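Local coordinates for protein phosphatidylinositol phosphate phosphatase (Schizosaccharomyces pombe, PDB 1I9Z) that removes the 5-phosphate from soluble and lipid inositol polyphosphates through its catalytic domain, controlling cellular phosphoinositide levels in membrane trafficking and signalling, at residues Glu233-Asn238 and Thr282-Tyr287. Numbering follows the deposited sequence.
Sequences EYDQLN and TDRILY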
ATOM      1  N   GLU A 233       7.644 -20.707  -7.145  1.00 17.92           N
ATOM      2  CA  GLU A 233       7.379 -21.883  -6.307  1.00 18.42           C
ATOM      3  C   GLU A 233       8.334 -21.920  -5.140  1.00 17.07           C
ATOM      4  O   GLU A 233       8.071 -22.605  -4.101  1.00 17.61           O
ATOM      5  CB  GLU A 233       7.586 -23.205  -7.092  1.00 21.97           C
ATOM      6  CG  GLU A 233       6.559 -23.521  -8.115  1.00 30.19           C
ATOM      7  CD  GLU A 233       6.928 -24.845  -8.880  1.00 37.40           C
ATOM      8  OE1 GLU A 233       7.621 -25.720  -8.297  1.00 40.21           O
ATOM      9  OE2 GLU A 233       6.530 -25.009 -10.069  1.00 42.30           O
ATOM     10  N   TYR A 234       9.441 -21.184  -5.238  1.00 14.91           N
ATOM     11  CA  TYR A 234      10.368 -21.170  -4.150  1.00 15.30           C
ATOM     12  C   TYR A 234      10.378 -19.819  -3.414  1.00 14.93           C
ATOM     13  O   TYR A 234      11.248 -19.600  -2.581  1.00 15.44           O
ATOM     14  CB  TYR A 234      11.744 -21.424  -4.674  1.00 16.52           C
ATOM     15  CG  TYR A 234      11.857 -22.895  -5.058  1.00 18.99           C
ATOM     16  CD1 TYR A 234      11.470 -23.344  -6.303  1.00 20.54           C
ATOM     17  CD2 TYR A 234      12.246 -23.814  -4.098  1.00 21.79           C
ATOM     18  CE1 TYR A 234      11.472 -24.783  -6.617  1.00 21.24           C
ATOM     19  CE2 TYR A 234      12.246 -25.204  -4.386  1.00 23.87           C
ATOM     20  CZ  TYR A 234      11.855 -25.644  -5.649  1.00 24.47           C
ATOM     21  OH  TYR A 234      11.840 -27.001  -5.844  1.00 26.81           O
ATOM     22  N   ASP A 235       9.430 -18.956  -3.727  1.00 14.18           N
ATOM     23  CA  ASP A 235       9.385 -17.634  -3.046  1.00 14.40           C
ATOM     24  C   ASP A 235       8.874 -17.806  -1.624  1.00 14.94           C
ATOM     25  O   ASP A 235       7.794 -18.402  -1.410  1.00 16.42           O
ATOM     26  CB  ASP A 235       8.478 -16.692  -3.814  1.00 17.14           C
ATOM     27  CG  ASP A 235       8.209 -15.394  -3.063  1.00 18.78           C
ATOM     28  OD1 ASP A 235       9.150 -14.606  -2.916  1.00 19.67           O
ATOM     29  OD2 ASP A 235       7.063 -15.183  -2.651  1.00 17.73           O
ATOM     30  N   GLN A 236       9.647 -17.300  -0.658  1.00 15.94           N
ATOM     31  CA  GLN A 236       9.250 -17.416   0.782  1.00 17.28           C
ATOM     32  C   GLN A 236       7.977 -16.665   1.125  1.00 16.87           C
ATOM     33  O   GLN A 236       7.171 -17.145   1.904  1.00 17.56           O
ATOM     34  CB  GLN A 236      10.379 -16.894   1.667  1.00 16.87           C
ATOM     35  CG  GLN A 236      11.647 -17.788   1.622  1.00 18.91           C
ATOM     36  CD  GLN A 236      12.782 -17.077   2.258  1.00 19.54           C
ATOM     37  OE1 GLN A 236      12.658 -15.878   2.586  1.00 18.68           O
ATOM     38  NE2 GLN A 236      13.907 -17.773   2.455  1.00 20.96           N
ATOM     39  N   LEU A 237       7.738 -15.491   0.534  1.00 15.88           N
ATOM     40  CA  LEU A 237       6.517 -14.803   0.910  1.00 15.99           C
ATOM     41  C   LEU A 237       5.235 -15.587   0.493  1.00 18.23           C
ATOM     42  O   LEU A 237       4.278 -15.724   1.296  1.00 17.14           O
ATOM     43  CB  LEU A 237       6.469 -13.394   0.300  1.00 15.28           C
ATOM     44  CG  LEU A 237       5.153 -12.631   0.670  1.00 14.87           C
ATOM     45  CD1 LEU A 237       5.047 -12.466   2.203  1.00 15.98           C
ATOM     46  CD2 LEU A 237       5.118 -11.230   0.064  1.00 16.60           C
ATOM     47  N   ASN A 238       5.215 -16.070  -0.761  1.00 17.76           N
ATOM     48  CA  ASN A 238       4.090 -16.863  -1.258  1.00 18.84           C
ATOM     49  C   ASN A 238       3.856 -18.056  -0.337  1.00 18.12           C
ATOM     50  O   ASN A 238       2.675 -18.383   0.019  1.00 20.99           O
ATOM     51  CB  ASN A 238       4.396 -17.365  -2.676  1.00 19.29           C
ATOM     52  CG  ASN A 238       3.318 -18.349  -3.207  1.00 20.97           C
ATOM     53  OD1 ASN A 238       2.174 -17.992  -3.399  1.00 22.77           O
ATOM     54  ND2 ASN A 238       3.722 -19.569  -3.437  1.00 24.78           N
ATOM     55  N   THR A 282      12.228  -9.128  -3.370  1.00 13.02           N
ATOM     56  CA  THR A 282      12.210  -8.514  -2.023  1.00 12.95           C
ATOM     57  C   THR A 282      11.124  -7.439  -1.907  1.00 14.95           C
ATOM     58  O   THR A 282      10.600  -7.207  -0.828  1.00 13.87           O
ATOM     59  CB  THR A 282      13.554  -7.794  -1.703  1.00 13.71           C
ATOM     60  OG1 THR A 282      13.998  -7.020  -2.829  1.00 14.49           O
ATOM     61  CG2 THR A 282      14.610  -8.782  -1.386  1.00 12.37           C
ATOM     62  N   ASP A 283      10.796  -6.789  -3.035  1.00 13.25           N
ATOM     63  CA  ASP A 283       9.849  -5.620  -3.059  1.00 14.56           C
ATOM     64  C   ASP A 283       8.461  -6.042  -3.479  1.00 15.47           C
ATOM     65  O   ASP A 283       8.302  -6.572  -4.560  1.00 17.02           O
ATOM     66  CB  ASP A 283      10.441  -4.591  -4.035  1.00 13.52           C
ATOM     67  CG  ASP A 283      11.883  -4.286  -3.635  1.00 13.43           C
ATOM     68  OD1 ASP A 283      12.055  -3.549  -2.632  1.00 17.00           O
ATOM     69  OD2 ASP A 283      12.856  -4.870  -4.223  1.00 16.14           O
ATOM     70  N   ARG A 284       7.481  -5.790  -2.620  1.00 13.79           N
ATOM     71  CA  ARG A 284       6.114  -6.328  -2.884  1.00 12.02           C
ATOM     72  C   ARG A 284       5.045  -5.355  -2.513  1.00 13.19           C
ATOM     73  O   ARG A 284       5.251  -4.457  -1.658  1.00 13.56           O
ATOM     74  CB  ARG A 284       5.950  -7.620  -2.044  1.00 13.11           C
ATOM     75  CG  ARG A 284       7.163  -8.592  -2.164  1.00 14.34           C
ATOM     76  CD  ARG A 284       7.174  -9.346  -3.493  1.00 14.59           C
ATOM     77  NE  ARG A 284       6.305 -10.540  -3.551  1.00 14.80           N
ATOM     78  CZ  ARG A 284       6.732 -11.774  -3.228  1.00 16.94           C
ATOM     79  NH1 ARG A 284       5.886 -12.794  -3.320  1.00 15.15           N
ATOM     80  NH2 ARG A 284       7.990 -12.006  -2.813  1.00 15.66           N
ATOM     81  N   ILE A 285       3.892  -5.494  -3.155  1.00 12.62           N
ATOM     82  CA  ILE A 285       2.726  -4.656  -2.801  1.00 12.30           C
ATOM     83  C   ILE A 285       1.572  -5.630  -2.639  1.00 13.91           C
ATOM     84  O   ILE A 285       1.300  -6.386  -3.560  1.00 15.04           O
ATOM     85  CB  ILE A 285       2.431  -3.624  -3.895  1.00 12.71           C
ATOM     86  CG1 ILE A 285       3.622  -2.664  -3.998  1.00 12.72           C
ATOM     87  CG2 ILE A 285       1.171  -2.784  -3.606  1.00 10.87           C
ATOM     88  CD1 ILE A 285       3.556  -1.833  -5.397  1.00 14.17           C
ATOM     89  N   LEU A 286       0.941  -5.614  -1.465  1.00 15.11           N
ATOM     90  CA  LEU A 286      -0.184  -6.502  -1.116  1.00 17.44           C
ATOM     91  C   LEU A 286      -1.396  -5.644  -0.719  1.00 18.22           C
ATOM     92  O   LEU A 286      -1.199  -4.529  -0.193  1.00 17.11           O
ATOM     93  CB  LEU A 286       0.168  -7.364   0.110  1.00 17.15           C
ATOM     94  CG  LEU A 286       1.498  -8.122  -0.031  1.00 17.45           C
ATOM     95  CD1 LEU A 286       1.714  -8.838   1.329  1.00 17.46           C
ATOM     96  CD2 LEU A 286       1.495  -9.119  -1.224  1.00 16.62           C
ATOM     97  N   TYR A 287      -2.639  -6.133  -0.940  1.00 16.45           N
ATOM     98  CA  TYR A 287      -3.780  -5.296  -0.580  1.00 18.46           C
ATOM     99  C   TYR A 287      -4.838  -6.147   0.083  1.00 20.14           C
ATOM    100  O   TYR A 287      -4.914  -7.393  -0.125  1.00 21.69           O
ATOM    101  CB  TYR A 287      -4.379  -4.579  -1.813  1.00 18.73           C
ATOM    102  CG  TYR A 287      -5.046  -5.533  -2.822  1.00 22.21           C
ATOM    103  CD1 TYR A 287      -6.416  -5.817  -2.746  1.00 22.70           C
ATOM    104  CD2 TYR A 287      -4.307  -6.141  -3.815  1.00 20.73           C
ATOM    105  CE1 TYR A 287      -7.026  -6.710  -3.658  1.00 25.43           C
ATOM    106  CE2 TYR A 287      -4.890  -7.036  -4.729  1.00 23.72           C
ATOM    107  CZ  TYR A 287      -6.268  -7.306  -4.623  1.00 25.56           C
ATOM    108  OH  TYR A 287      -6.842  -8.204  -5.496  1.00 28.01           O
TER
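R284 reaches from strand 283-288 to D235, the N-cap residue of helix 236-242, and forms a buried salt bridge. R284 CB points at the helix start. R284 CG, anti to the carbonyl carbon (chi1 -47°), packs 4.0 Å from L237 CD2. Bends at chi2 and chi3 then lay the guanidinium against that methyl, with its end toward D235. R284 NE passes 3.9 Å from L237 CD2 and also forms a salt bridge with E252. L237 CD2 sits over the centre of one guanidinium face, 3.7 Å from R284 CZ. At the tip the grip is end-on, one nitrogen to each carboxylate oxygen. R284 NH1 donates to D235 OD2 at 2.7 Å, nearly straight. This bond lies in the guanidinium plane but meets OD2 from above the carboxylate plane. R284 NH2 meets D235 OD1 at 2.8 Å on its syn side, tilted from both planes, which stand 47° apart. NH2 also bonds W281 O.

D235 OD2 takes a second bond, the N-cap bond from N238 N at 2.8 Å. N238 N and R284 NH1 arrive from opposite faces of the carboxylate. One oxygen thus joins the helix end to the arginine. The positive charge and the helix N-terminus would both favour an ionised D235. Further along the strand, L286 CD1 meets L237 CD2 at 4.3 Å, a looser apolar contact.

The contact lies in the DNase I-like catalytic domain and does not touch the ligand. Adjoining Q236 bonds pocket residues R211 and Y171. Strand 283-288 is outermost in its sheet, beside strand 201-205. I285 faces strand 309-320 of the other sheet; R284 and L286 face helix 236-242.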